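Long-range contacts in SAM-dependent O-methyltransferase (Leptospira interrogans, PDB 2HNK), which probably transfers a methyl group from S-adenosylmethionine to a hydroxyl oxygen of its substrate and binds the by-product S-adenosylhomocysteine: residues M42-P46 and F70-S74; S45-F51 and I221-L227; Y73-C77 and Y104-L110; D156-Y160 and D180-W184. All blocks are in the same frame, centred on the assembly; numbering follows the deposited sequence.

Contact 1: residues M42-P46 and F70-S74; sequences MQISP and FTGYS. With SAH (S-adenosyl-L-homocysteine), chain O.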
# COMPACT_ATOMS: atom_id res chain seq x y z
N MET C 42 -9.24 11.18 16.55
CA MET C 42 -8.52 11.90 15.51
C MET C 42 -7.22 11.18 15.12
O MET C 42 -6.63 11.48 14.08
CB MET C 42 -8.23 13.33 15.95
CG MET C 42 -8.01 14.30 14.81
SD MET C 42 -8.58 15.97 15.14
CE MET C 42 -7.36 16.60 16.28
N GLN C 43 -6.78 10.24 15.95
CA GLN C 43 -5.55 9.50 15.65
C GLN C 43 -5.78 8.13 14.99
O GLN C 43 -6.78 7.43 15.25
CB GLN C 43 -4.63 9.39 16.87
CG GLN C 43 -5.06 8.37 17.90
CD GLN C 43 -3.88 7.64 18.50
OE1 GLN C 43 -2.81 8.22 18.77
NE2 GLN C 43 -4.06 6.34 18.72
N ILE C 44 -4.81 7.77 14.16
CA ILE C 44 -4.84 6.55 13.36
C ILE C 44 -4.78 5.28 14.22
O ILE C 44 -4.40 5.33 15.39
CB ILE C 44 -3.72 6.59 12.28
CG1 ILE C 44 -2.33 6.45 12.91
CG2 ILE C 44 -3.79 7.89 11.46
CD1 ILE C 44 -1.23 6.31 11.90
N SER C 45 -5.18 4.16 13.63
CA SER C 45 -4.98 2.84 14.22
C SER C 45 -3.51 2.43 14.09
O SER C 45 -2.79 2.96 13.23
CB SER C 45 -5.87 1.82 13.50
OG SER C 45 -5.76 1.96 12.09
N PRO C 46 -3.04 1.51 14.96
CA PRO C 46 -1.70 0.95 14.79
C PRO C 46 -1.52 0.15 13.48
O PRO C 46 -0.42 0.11 12.94
CB PRO C 46 -1.52 0.06 16.02
CG PRO C 46 -2.87 -0.18 16.54
CD PRO C 46 -3.71 0.99 16.16
N PHE C 70 -1.08 16.40 15.07
CA PHE C 70 -1.81 16.08 16.31
C PHE C 70 -0.81 15.58 17.36
O PHE C 70 0.27 16.15 17.50
CB PHE C 70 -2.95 15.09 16.01
CG PHE C 70 -3.93 14.90 17.14
CD1 PHE C 70 -4.33 15.97 17.95
CD2 PHE C 70 -4.49 13.65 17.38
CE1 PHE C 70 -5.25 15.78 18.98
CE2 PHE C 70 -5.41 13.46 18.41
CZ PHE C 70 -5.79 14.52 19.21
N THR C 71 -1.15 14.50 18.09
CA THR C 71 -0.28 14.00 19.16
C THR C 71 0.87 13.12 18.66
O THR C 71 1.66 12.59 19.46
CB THR C 71 -1.08 13.28 20.27
OG1 THR C 71 -1.92 12.27 19.67
CG2 THR C 71 -1.94 14.27 21.05
N GLY C 72 0.94 12.93 17.34
CA GLY C 72 2.15 12.44 16.69
C GLY C 72 2.30 10.99 16.27
O GLY C 72 3.39 10.61 15.85
N TYR C 73 1.23 10.19 16.35
CA TYR C 73 1.37 8.75 16.09
C TYR C 73 1.92 8.44 14.70
O TYR C 73 2.85 7.64 14.56
CB TYR C 73 0.07 7.95 16.34
CG TYR C 73 0.29 6.44 16.40
CD1 TYR C 73 0.26 5.66 15.24
CD2 TYR C 73 0.56 5.80 17.61
CE1 TYR C 73 0.48 4.28 15.29
CE2 TYR C 73 0.78 4.42 17.67
CZ TYR C 73 0.74 3.67 16.51
OH TYR C 73 0.96 2.32 16.56
N SER C 74 1.34 9.06 13.68
CA SER C 74 1.73 8.77 12.30
C SER C 74 3.15 9.23 12.02
O SER C 74 3.91 8.53 11.34
CB SER C 74 0.73 9.38 11.30
OG SER C 74 0.66 10.79 11.39
N SAH O . -1.68 12.53 11.90
CA SAH O . -2.30 12.60 13.26
CB SAH O . -3.77 13.00 13.15
CG SAH O . -3.99 14.41 12.59
SD SAH O . -5.45 15.15 13.34
C SAH O . -2.13 11.31 14.08
O SAH O . -2.49 11.25 15.26
OXT SAH O . -1.65 10.29 13.59
C5' SAH O . -5.31 16.72 12.44
C4' SAH O . -4.30 17.71 13.02
O4' SAH O . -4.12 18.75 12.08
C3' SAH O . -4.77 18.36 14.31
O3' SAH O . -3.77 18.20 15.28
C2' SAH O . -4.95 19.83 14.01
O2' SAH O . -4.43 20.62 15.05
C1' SAH O . -4.14 20.01 12.72
N9 SAH O . -4.65 21.07 11.83
C8 SAH O . -5.94 21.53 11.69
N7 SAH O . -5.95 22.53 10.77
C5 SAH O . -4.69 22.70 10.31
C6 SAH O . -4.12 23.57 9.37
N6 SAH O . -4.87 24.45 8.72
N1 SAH O . -2.76 23.52 9.12
C2 SAH O . -1.96 22.61 9.78
N3 SAH O . -2.52 21.75 10.71
C4 SAH O . -3.86 21.80 10.97
O HOH W 1 -1.66 10.82 17.43
O HOH W 2 1.80 1.05 14.28

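Contact 2: residues S45-F51 and I221-L227; sequences SPEEGQF and IADGVSL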
# COMPACT_ATOMS: atom_id res chain seq x y z
N SER C 45 -5.18 4.16 13.63
CA SER C 45 -4.98 2.84 14.22
C SER C 45 -3.51 2.43 14.09
O SER C 45 -2.79 2.96 13.23
CB SER C 45 -5.87 1.82 13.50
OG SER C 45 -5.76 1.96 12.09
N PRO C 46 -3.04 1.51 14.96
CA PRO C 46 -1.70 0.95 14.79
C PRO C 46 -1.52 0.15 13.48
O PRO C 46 -0.42 0.11 12.94
CB PRO C 46 -1.52 0.06 16.02
CG PRO C 46 -2.87 -0.18 16.54
CD PRO C 46 -3.71 0.99 16.16
N GLU C 47 -2.59 -0.46 13.01
CA GLU C 47 -2.65 -1.09 11.69
C GLU C 47 -2.36 -0.07 10.59
O GLU C 47 -1.53 -0.32 9.71
CB GLU C 47 -4.02 -1.73 11.44
CG GLU C 47 -4.35 -2.98 12.29
CD GLU C 47 -4.88 -2.65 13.68
OE1 GLU C 47 -5.15 -3.61 14.43
OE2 GLU C 47 -5.03 -1.45 14.02
N GLU C 48 -3.05 1.06 10.62
CA GLU C 48 -2.77 2.11 9.65
C GLU C 48 -1.33 2.61 9.78
O GLU C 48 -0.66 2.83 8.77
CB GLU C 48 -3.75 3.27 9.75
CG GLU C 48 -3.36 4.41 8.83
CD GLU C 48 -4.37 5.52 8.73
OE1 GLU C 48 -4.17 6.38 7.86
OE2 GLU C 48 -5.35 5.55 9.49
N GLY C 49 -0.86 2.76 11.02
CA GLY C 49 0.53 3.07 11.30
C GLY C 49 1.51 2.17 10.55
O GLY C 49 2.42 2.66 9.87
N GLN C 50 1.28 0.86 10.66
CA GLN C 50 2.11 -0.15 9.99
C GLN C 50 2.05 -0.06 8.47
O GLN C 50 3.05 -0.32 7.78
CB GLN C 50 1.73 -1.56 10.46
CG GLN C 50 2.57 -2.08 11.59
CD GLN C 50 4.04 -2.17 11.23
OE1 GLN C 50 4.84 -1.36 11.68
NE2 GLN C 50 4.39 -3.14 10.39
N PHE C 51 0.86 0.28 7.98
CA PHE C 51 0.63 0.51 6.57
C PHE C 51 1.49 1.68 6.07
O PHE C 51 2.17 1.56 5.05
CB PHE C 51 -0.87 0.75 6.34
CG PHE C 51 -1.27 0.90 4.89
CD1 PHE C 51 -0.99 -0.11 3.96
CD2 PHE C 51 -1.98 2.02 4.47
CE1 PHE C 51 -1.38 0.02 2.64
CE2 PHE C 51 -2.37 2.16 3.14
CZ PHE C 51 -2.07 1.15 2.23
N ILE C 221 -8.90 0.97 4.28
CA ILE C 221 -8.30 0.78 5.58
C ILE C 221 -8.61 2.02 6.44
O ILE C 221 -8.65 3.15 5.92
CB ILE C 221 -6.77 0.47 5.50
CG1 ILE C 221 -6.21 0.06 6.87
CG2 ILE C 221 -5.99 1.64 4.89
CD1 ILE C 221 -4.73 -0.29 6.87
N ALA C 222 -8.85 1.80 7.73
CA ALA C 222 -9.24 2.87 8.65
C ALA C 222 -10.48 3.62 8.13
O ALA C 222 -11.52 3.00 7.91
CB ALA C 222 -8.08 3.81 8.93
N ASP C 223 -10.36 4.93 7.92
CA ASP C 223 -11.47 5.75 7.42
C ASP C 223 -11.30 6.07 5.93
O ASP C 223 -11.74 7.13 5.45
CB ASP C 223 -11.56 7.04 8.25
CG ASP C 223 -12.84 7.82 8.00
OD1 ASP C 223 -13.91 7.20 7.81
OD2 ASP C 223 -12.76 9.06 7.98
N GLY C 224 -10.66 5.15 5.20
CA GLY C 224 -10.30 5.34 3.81
C GLY C 224 -8.92 5.97 3.71
O GLY C 224 -8.63 6.96 4.37
N VAL C 225 -8.05 5.35 2.92
CA VAL C 225 -6.72 5.91 2.66
C VAL C 225 -6.44 5.87 1.16
O VAL C 225 -6.42 4.79 0.56
CB VAL C 225 -5.60 5.17 3.44
CG1 VAL C 225 -4.25 5.81 3.17
CG2 VAL C 225 -5.87 5.17 4.96
N SER C 226 -6.24 7.04 0.56
CA SER C 226 -5.94 7.14 -0.85
C SER C 226 -4.46 7.17 -1.09
O SER C 226 -3.74 7.96 -0.47
CB SER C 226 -6.58 8.36 -1.49
OG SER C 226 -7.93 8.10 -1.80
N LEU C 227 -4.01 6.30 -1.98
CA LEU C 227 -2.63 6.30 -2.44
C LEU C 227 -2.64 7.02 -3.77
O LEU C 227 -3.20 6.52 -4.75
CB LEU C 227 -2.12 4.87 -2.57
CG LEU C 227 -2.17 4.04 -1.27
CD1 LEU C 227 -1.63 2.64 -1.49
CD2 LEU C 227 -1.42 4.75 -0.13

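Contact 3: residues Y73-C77 and Y104-L110; sequences YSSLC and YWKENGL. With SAH (S-adenosyl-L-homocysteine), chain O.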
# COMPACT_ATOMS: atom_id res chain seq x y z
N TYR C 73 1.23 10.19 16.35
CA TYR C 73 1.37 8.75 16.09
C TYR C 73 1.92 8.44 14.70
O TYR C 73 2.85 7.64 14.56
CB TYR C 73 0.07 7.95 16.34
CG TYR C 73 0.29 6.44 16.40
CD1 TYR C 73 0.26 5.66 15.24
CD2 TYR C 73 0.56 5.80 17.61
CE1 TYR C 73 0.48 4.28 15.29
CE2 TYR C 73 0.78 4.42 17.67
CZ TYR C 73 0.74 3.67 16.51
OH TYR C 73 0.96 2.32 16.56
N SER C 74 1.34 9.06 13.68
CA SER C 74 1.73 8.77 12.30
C SER C 74 3.15 9.23 12.02
O SER C 74 3.91 8.53 11.34
CB SER C 74 0.73 9.38 11.30
OG SER C 74 0.66 10.79 11.39
N SER C 75 3.53 10.40 12.56
CA SER C 75 4.89 10.94 12.39
C SER C 75 5.92 9.99 13.01
O SER C 75 7.01 9.83 12.48
CB SER C 75 5.01 12.35 12.98
OG SER C 75 4.81 12.35 14.38
N LEU C 76 5.54 9.37 14.12
CA LEU C 76 6.34 8.34 14.79
C LEU C 76 6.56 7.14 13.87
O LEU C 76 7.66 6.59 13.80
CB LEU C 76 5.62 7.90 16.06
CG LEU C 76 6.27 7.75 17.43
CD1 LEU C 76 7.35 8.80 17.73
CD2 LEU C 76 5.16 7.77 18.50
N CYS C 77 5.51 6.75 13.13
CA CYS C 77 5.61 5.66 12.16
C CYS C 77 6.48 6.02 10.96
O CYS C 77 7.33 5.23 10.56
CB CYS C 77 4.22 5.21 11.69
SG CYS C 77 3.22 4.61 13.03
N TYR C 104 6.97 12.07 22.57
CA TYR C 104 7.15 10.70 22.06
C TYR C 104 8.27 10.56 21.04
O TYR C 104 8.93 9.53 21.01
CB TYR C 104 5.82 10.12 21.58
CG TYR C 104 4.93 9.82 22.76
CD1 TYR C 104 4.04 10.78 23.24
CD2 TYR C 104 5.03 8.59 23.43
CE1 TYR C 104 3.24 10.51 24.35
CE2 TYR C 104 4.25 8.32 24.55
CZ TYR C 104 3.35 9.29 25.00
OH TYR C 104 2.57 9.02 26.10
N TRP C 105 8.49 11.59 20.22
CA TRP C 105 9.67 11.63 19.37
C TRP C 105 10.95 11.46 20.21
O TRP C 105 11.84 10.67 19.86
CB TRP C 105 9.76 12.95 18.60
CG TRP C 105 8.59 13.27 17.71
CD1 TRP C 105 7.68 12.38 17.18
CD2 TRP C 105 8.24 14.56 17.19
NE1 TRP C 105 6.78 13.05 16.38
CE2 TRP C 105 7.10 14.38 16.37
CE3 TRP C 105 8.77 15.85 17.35
CZ2 TRP C 105 6.47 15.45 15.71
CZ3 TRP C 105 8.15 16.92 16.70
CH2 TRP C 105 7.01 16.71 15.88
N LYS C 106 11.02 12.19 21.33
CA LYS C 106 12.16 12.12 22.24
C LYS C 106 12.28 10.76 22.91
O LYS C 106 13.38 10.21 22.98
CB LYS C 106 12.10 13.23 23.29
CG LYS C 106 13.41 13.46 24.05
CD LYS C 106 13.32 14.64 25.02
CE LYS C 106 13.23 16.00 24.31
NZ LYS C 106 14.48 16.36 23.57
N GLU C 107 11.16 10.23 23.39
CA GLU C 107 11.10 8.88 23.97
C GLU C 107 11.68 7.82 23.02
O GLU C 107 12.28 6.85 23.46
CB GLU C 107 9.66 8.49 24.32
CG GLU C 107 9.19 8.97 25.69
CD GLU C 107 7.91 8.27 26.17
OE1 GLU C 107 7.60 7.16 25.67
OE2 GLU C 107 7.22 8.82 27.05
N ASN C 108 11.49 8.03 21.73
CA ASN C 108 11.89 7.06 20.73
C ASN C 108 13.19 7.44 20.02
O ASN C 108 13.60 6.75 19.09
CB ASN C 108 10.74 6.83 19.74
CG ASN C 108 9.57 6.11 20.39
OD1 ASN C 108 9.59 4.90 20.55
ND2 ASN C 108 8.55 6.86 20.77
N GLY C 109 13.82 8.53 20.47
CA GLY C 109 15.11 8.98 19.95
C GLY C 109 15.10 9.35 18.48
O GLY C 109 16.10 9.12 17.78
N LEU C 110 13.99 9.92 18.02
CA LEU C 110 13.77 10.18 16.59
C LEU C 110 13.80 11.66 16.19
O LEU C 110 13.64 11.98 15.01
CB LEU C 110 12.42 9.57 16.15
CG LEU C 110 12.29 8.04 16.22
CD1 LEU C 110 10.83 7.62 16.23
CD2 LEU C 110 13.05 7.38 15.07
N SAH O . -1.68 12.53 11.90
CA SAH O . -2.30 12.60 13.26
CB SAH O . -3.77 13.00 13.15
CG SAH O . -3.99 14.41 12.59
SD SAH O . -5.45 15.15 13.34
C SAH O . -2.13 11.31 14.08
O SAH O . -2.49 11.25 15.26
OXT SAH O . -1.65 10.29 13.59
C5' SAH O . -5.31 16.72 12.44
C4' SAH O . -4.30 17.71 13.02
O4' SAH O . -4.12 18.75 12.08
C3' SAH O . -4.77 18.36 14.31
O3' SAH O . -3.77 18.20 15.28
C2' SAH O . -4.95 19.83 14.01
O2' SAH O . -4.43 20.62 15.05
C1' SAH O . -4.14 20.01 12.72
N9 SAH O . -4.65 21.07 11.83
C8 SAH O . -5.94 21.53 11.69
N7 SAH O . -5.95 22.53 10.77
C5 SAH O . -4.69 22.70 10.31
C6 SAH O . -4.12 23.57 9.37
N6 SAH O . -4.87 24.45 8.72
N1 SAH O . -2.76 23.52 9.12
C2 SAH O . -1.96 22.61 9.78
N3 SAH O . -2.52 21.75 10.71
C4 SAH O . -3.86 21.80 10.97

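Contact 4: residues D156-Y160 and D180-W184; sequences DKENY and DNVLW. With SAH (S-adenosyl-L-homocysteine), chain O.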
# COMPACT_ATOMS: atom_id res chain seq x y z
N ASP C 156 -7.03 19.75 8.21
CA ASP C 156 -8.42 20.20 8.16
C ASP C 156 -9.04 19.82 6.81
O ASP C 156 -8.53 20.17 5.75
CB ASP C 156 -8.54 21.70 8.46
CG ASP C 156 -7.70 22.55 7.54
OD1 ASP C 156 -6.49 22.26 7.39
OD2 ASP C 156 -8.25 23.53 6.97
N LYS C 157 -10.14 19.08 6.88
CA LYS C 157 -10.70 18.36 5.73
C LYS C 157 -11.28 19.29 4.67
O LYS C 157 -11.19 19.01 3.47
CB LYS C 157 -11.78 17.37 6.19
CG LYS C 157 -11.40 16.51 7.40
CD LYS C 157 -10.14 15.69 7.16
CE LYS C 157 -9.65 15.02 8.44
NZ LYS C 157 -8.20 14.71 8.38
N GLU C 158 -11.87 20.40 5.12
CA GLU C 158 -12.49 21.36 4.20
C GLU C 158 -11.47 21.99 3.26
O GLU C 158 -11.82 22.44 2.17
CB GLU C 158 -13.24 22.44 4.97
CG GLU C 158 -12.33 23.38 5.72
CD GLU C 158 -13.08 24.28 6.67
OE1 GLU C 158 -14.21 23.92 7.07
OE2 GLU C 158 -12.52 25.35 7.02
N ASN C 159 -10.20 21.98 3.70
CA ASN C 159 -9.10 22.50 2.89
C ASN C 159 -8.34 21.50 2.03
O ASN C 159 -7.36 21.88 1.39
CB ASN C 159 -8.12 23.30 3.77
CG ASN C 159 -8.43 24.79 3.77
OD1 ASN C 159 -8.97 25.33 2.80
ND2 ASN C 159 -8.10 25.47 4.86
N TYR C 160 -8.78 20.24 2.00
CA TYR C 160 -8.13 19.19 1.20
C TYR C 160 -7.96 19.58 -0.28
O TYR C 160 -6.86 19.42 -0.82
CB TYR C 160 -8.88 17.85 1.31
CG TYR C 160 -8.44 16.90 2.41
CD1 TYR C 160 -7.97 17.36 3.64
CD2 TYR C 160 -8.55 15.51 2.23
CE1 TYR C 160 -7.58 16.47 4.65
CE2 TYR C 160 -8.18 14.61 3.23
CZ TYR C 160 -7.70 15.09 4.44
OH TYR C 160 -7.34 14.21 5.43
N ASP C 180 -5.48 10.74 4.16
CA ASP C 180 -6.28 10.14 5.22
C ASP C 180 -7.75 10.62 5.21
O ASP C 180 -8.04 11.71 4.72
CB ASP C 180 -5.64 10.45 6.58
CG ASP C 180 -6.00 9.42 7.64
OD1 ASP C 180 -5.96 8.21 7.32
OD2 ASP C 180 -6.32 9.82 8.79
N ASN C 181 -8.65 9.80 5.76
CA ASN C 181 -10.07 10.16 5.97
C ASN C 181 -10.90 10.36 4.71
O ASN C 181 -11.93 11.04 4.74
CB ASN C 181 -10.19 11.42 6.86
CG ASN C 181 -9.69 11.19 8.28
OD1 ASN C 181 -8.65 11.71 8.67
ND2 ASN C 181 -10.44 10.42 9.05
N VAL C 182 -10.48 9.75 3.61
CA VAL C 182 -11.10 9.97 2.30
C VAL C 182 -12.52 9.41 2.19
O VAL C 182 -13.25 9.72 1.25
CB VAL C 182 -10.20 9.49 1.11
CG1 VAL C 182 -8.94 10.37 0.99
CG2 VAL C 182 -9.83 8.01 1.23
N LEU C 183 -12.93 8.60 3.17
CA LEU C 183 -14.30 8.08 3.19
C LEU C 183 -15.18 8.79 4.22
O LEU C 183 -16.40 8.68 4.17
CB LEU C 183 -14.30 6.56 3.39
CG LEU C 183 -13.71 5.76 2.21
CD1 LEU C 183 -13.67 4.28 2.51
CD2 LEU C 183 -14.46 6.03 0.90
N TRP C 184 -14.55 9.53 5.13
CA TRP C 184 -15.24 10.36 6.13
C TRP C 184 -16.45 9.65 6.75
O TRP C 184 -17.60 10.09 6.61
CB TRP C 184 -15.62 11.71 5.50
CG TRP C 184 -15.66 12.88 6.44
CD1 TRP C 184 -16.57 13.90 6.41
CD2 TRP C 184 -14.75 13.18 7.52
NE1 TRP C 184 -16.30 14.81 7.40
CE2 TRP C 184 -15.19 14.40 8.10
CE3 TRP C 184 -13.62 12.55 8.06
CZ2 TRP C 184 -14.54 14.99 9.19
CZ3 TRP C 184 -12.97 13.14 9.14
CH2 TRP C 184 -13.43 14.35 9.69
N SAH O . -1.68 12.53 11.90
CA SAH O . -2.30 12.60 13.26
CB SAH O . -3.77 13.00 13.15
CG SAH O . -3.99 14.41 12.59
SD SAH O . -5.45 15.15 13.34
C SAH O . -2.13 11.31 14.08
O SAH O . -2.49 11.25 15.26
OXT SAH O . -1.65 10.29 13.59
C5' SAH O . -5.31 16.72 12.44
C4' SAH O . -4.30 17.71 13.02
O4' SAH O . -4.12 18.75 12.08
C3' SAH O . -4.77 18.36 14.31
O3' SAH O . -3.77 18.20 15.28
C2' SAH O . -4.95 19.83 14.01
O2' SAH O . -4.43 20.62 15.05
C1' SAH O . -4.14 20.01 12.72
N9 SAH O . -4.65 21.07 11.83
C8 SAH O . -5.94 21.53 11.69
N7 SAH O . -5.95 22.53 10.77
C5 SAH O . -4.69 22.70 10.31
C6 SAH O . -4.12 23.57 9.37
N6 SAH O . -4.87 24.45 8.72
N1 SAH O . -2.76 23.52 9.12
C2 SAH O . -1.96 22.61 9.78
N3 SAH O . -2.52 21.75 10.71
C4 SAH O . -3.86 21.80 10.97

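Contact 1: residues M42-P46 and F70-S74
The homocysteine end of the S-adenosylhomocysteine pocket lies between these two segments of the Rossmann-like methyltransferase fold, with M42, Q43 and I44 meeting F70, Y73 and S74 around it. F70, T71 and G72 belong to the loop after strand 63-67, and G72 is the N-cap of helix 73-81. M42 and F70 close the pocket near the ligand sulfur in a Met-aromatic contact. M42 CG is anti to the backbone N (chi1 -157°), and bends further out bring CE over one face of the F70 ring, 3.7 Å from its centroid and 19° off the normal, a CH-pi contact. M42 SD stands farther off above the same ring, while T71 CG2 covers the opposite face and W97 meets F70 edge-to-face. Beyond the sulfur, the amino acid part of the ligand is held by S74: its backbone N donates to SAH OXT at 3.2 Å (146° at the hydrogen), and its OG accepts from SAH N at 3.0 Å. S74 OG is also bonded to E66. A water links the segments here, donating to Q43 OE1 and accepting from Y73 N and from T71 OG1, which also bonds to T34 of helix 25-35. I44 crosses Y73 at about a right angle, its CG1 lying 3.6 Å from Y73 CD1, and its CD1 continues to S74 CB at 3.7 Å. At the far end P46 CB packs against Y73 OH, which bonds to E23 and takes a hydrogen bond from a second water, 2.7 Å away, that also donates to P46 O.

Contact 2: residues S45-F51 and I221-L227
F51 makes the largest share of this contact, reaching from helix 46-59 to the turn and strand that carry I221, V225 and L227. Its CG stands anti to the backbone N (chi1 -175°), which sends the ring away from its own helix. From the root outward, F51 CB meets I221 CD1 at 4.0 Å, and CG remains beside that same methyl. CD2 passes to the other branch of the isoleucine, I221 CG2, also at 4.0 Å. CE2 touches I221 CG2 as well and has V225 CG1 at 4.1 Å, close to the ring plane at its edge. CZ ends against L227 CD1 at 4.0 Å, the two side chains coming from opposite directions. One turn earlier, E48 extends fully toward the same segment: OE2 lies 3.3 Å from A222 CB and OE1 3.6 Å from V225 CG2. E48 OE1 also comes close to D180 OD1. S45 is the N-cap of the helix, its OG accepting from E48 N at 3.2 Å. The type II' turn I221-G224 connects antiparallel strands 214-219 and 225-230, and its G224 N bonds back to I221 O. Helix 46-59 thus packs against the antiparallel end of the sheet, its first turns running 6° from parallel to strand 225-227 with their axes 12.1 Å apart, while N5 of the second subunit bonds to A222 N.

Contact 3: residues Y73-C77 and Y104-L110
W105 turns the edge of its indole toward helix 73-81, where S75 OG and L76 CD1 both lie near the ring plane. The indole NE1 donates to S75 OG at 2.9 Å, with 156° at the hydrogen and the oxygen only 10° out of the ring plane. S75 OG sits between its backbone N and carbonyl carbon (chi1 64°), where it is also bonded to G72 O, one turn back at the start of the helix. L76 crosses W105 obliquely and brings CD1 to 3.6 Å from W105 CD1. Its other methyl, CD2, lies 3.9 Å from Y104 CB. These contacts join two helices of the Rossmann-like fold, 73-81 and 95-107, which follow successive parallel strands, and they occur where the second helix ends in a Schellman motif with G109 at positive phi. Around that end, N108 stands at about a right angle to L76, and its ND2 donates to Y104 O at 2.7 Å while also bonding to S26. N108 N reaches the same Y104 O from the opposite face of its carbonyl plane, so two bonds grip this oxygen. L110, whose N bonds back to W105 O to complete the motif, brings CD1 to 4.0 Å from L76 CD1.

Contact 4: residues D156-Y160 and D180-W184
D180 offers its carbonyl O to Y160. The phenol OH donates at 2.7 Å; D180 O lies in the plane of the tyrosine ring at its edge, yet the donor stands 42° above the carbonyl plane. Next, N181 gives its side-chain OD1 to K157 NZ at 3.0 Å, NZ again lying above the carbonyl plane, while ND2 bonds to D223. K157 NZ also donates to Y160 OH and A155 O and pairs with D154, whose other carboxylate oxygen bonds to the S-adenosylhomocysteine. This network holds the lysine beside the ligand site; D156 just before it puts OD1 3.0 Å from SAH N6, at the adenine end of the pocket. A type I turn from N181 to W184 carries the chain on. W184 then lies beneath the lysine chain: K157 CG sits over one face of the six-membered ring, 4.0 Å from its centroid and 22° off the normal, a CH-pi contact. K157 CE lies beyond the rim of the same ring, 3.9 Å from W184 CZ3. The contact joins the loops after neighbouring parallel strands 148-153 and 175-180, with helix 196-210 covering K157 and W184 through I201 and strand 225-230 touching D180 through V225.

How the contacts relate
From the N terminus, the loop before helix 46-59 opens contacts 1 and 2 together, through S45 and P46. Contact 1 closes first, after that helix and strand 63-67, at the start of helix 73-81. Contact 3 begins on this same helix, sharing Y73 and S74, and closes a second short loop at the end of helix 95-107. Contact 4 follows in series, joining the loops after strands 148-153 and 175-180. Contact 2 closes last, at strand 225-230, so its long loop encloses contacts 3 and 4. There the 221-227 turn packs on 180-184, with G224 against V182. Contacts 3 and 4 lie on opposite sides of the chain's centre, about 24 Å apart between centres.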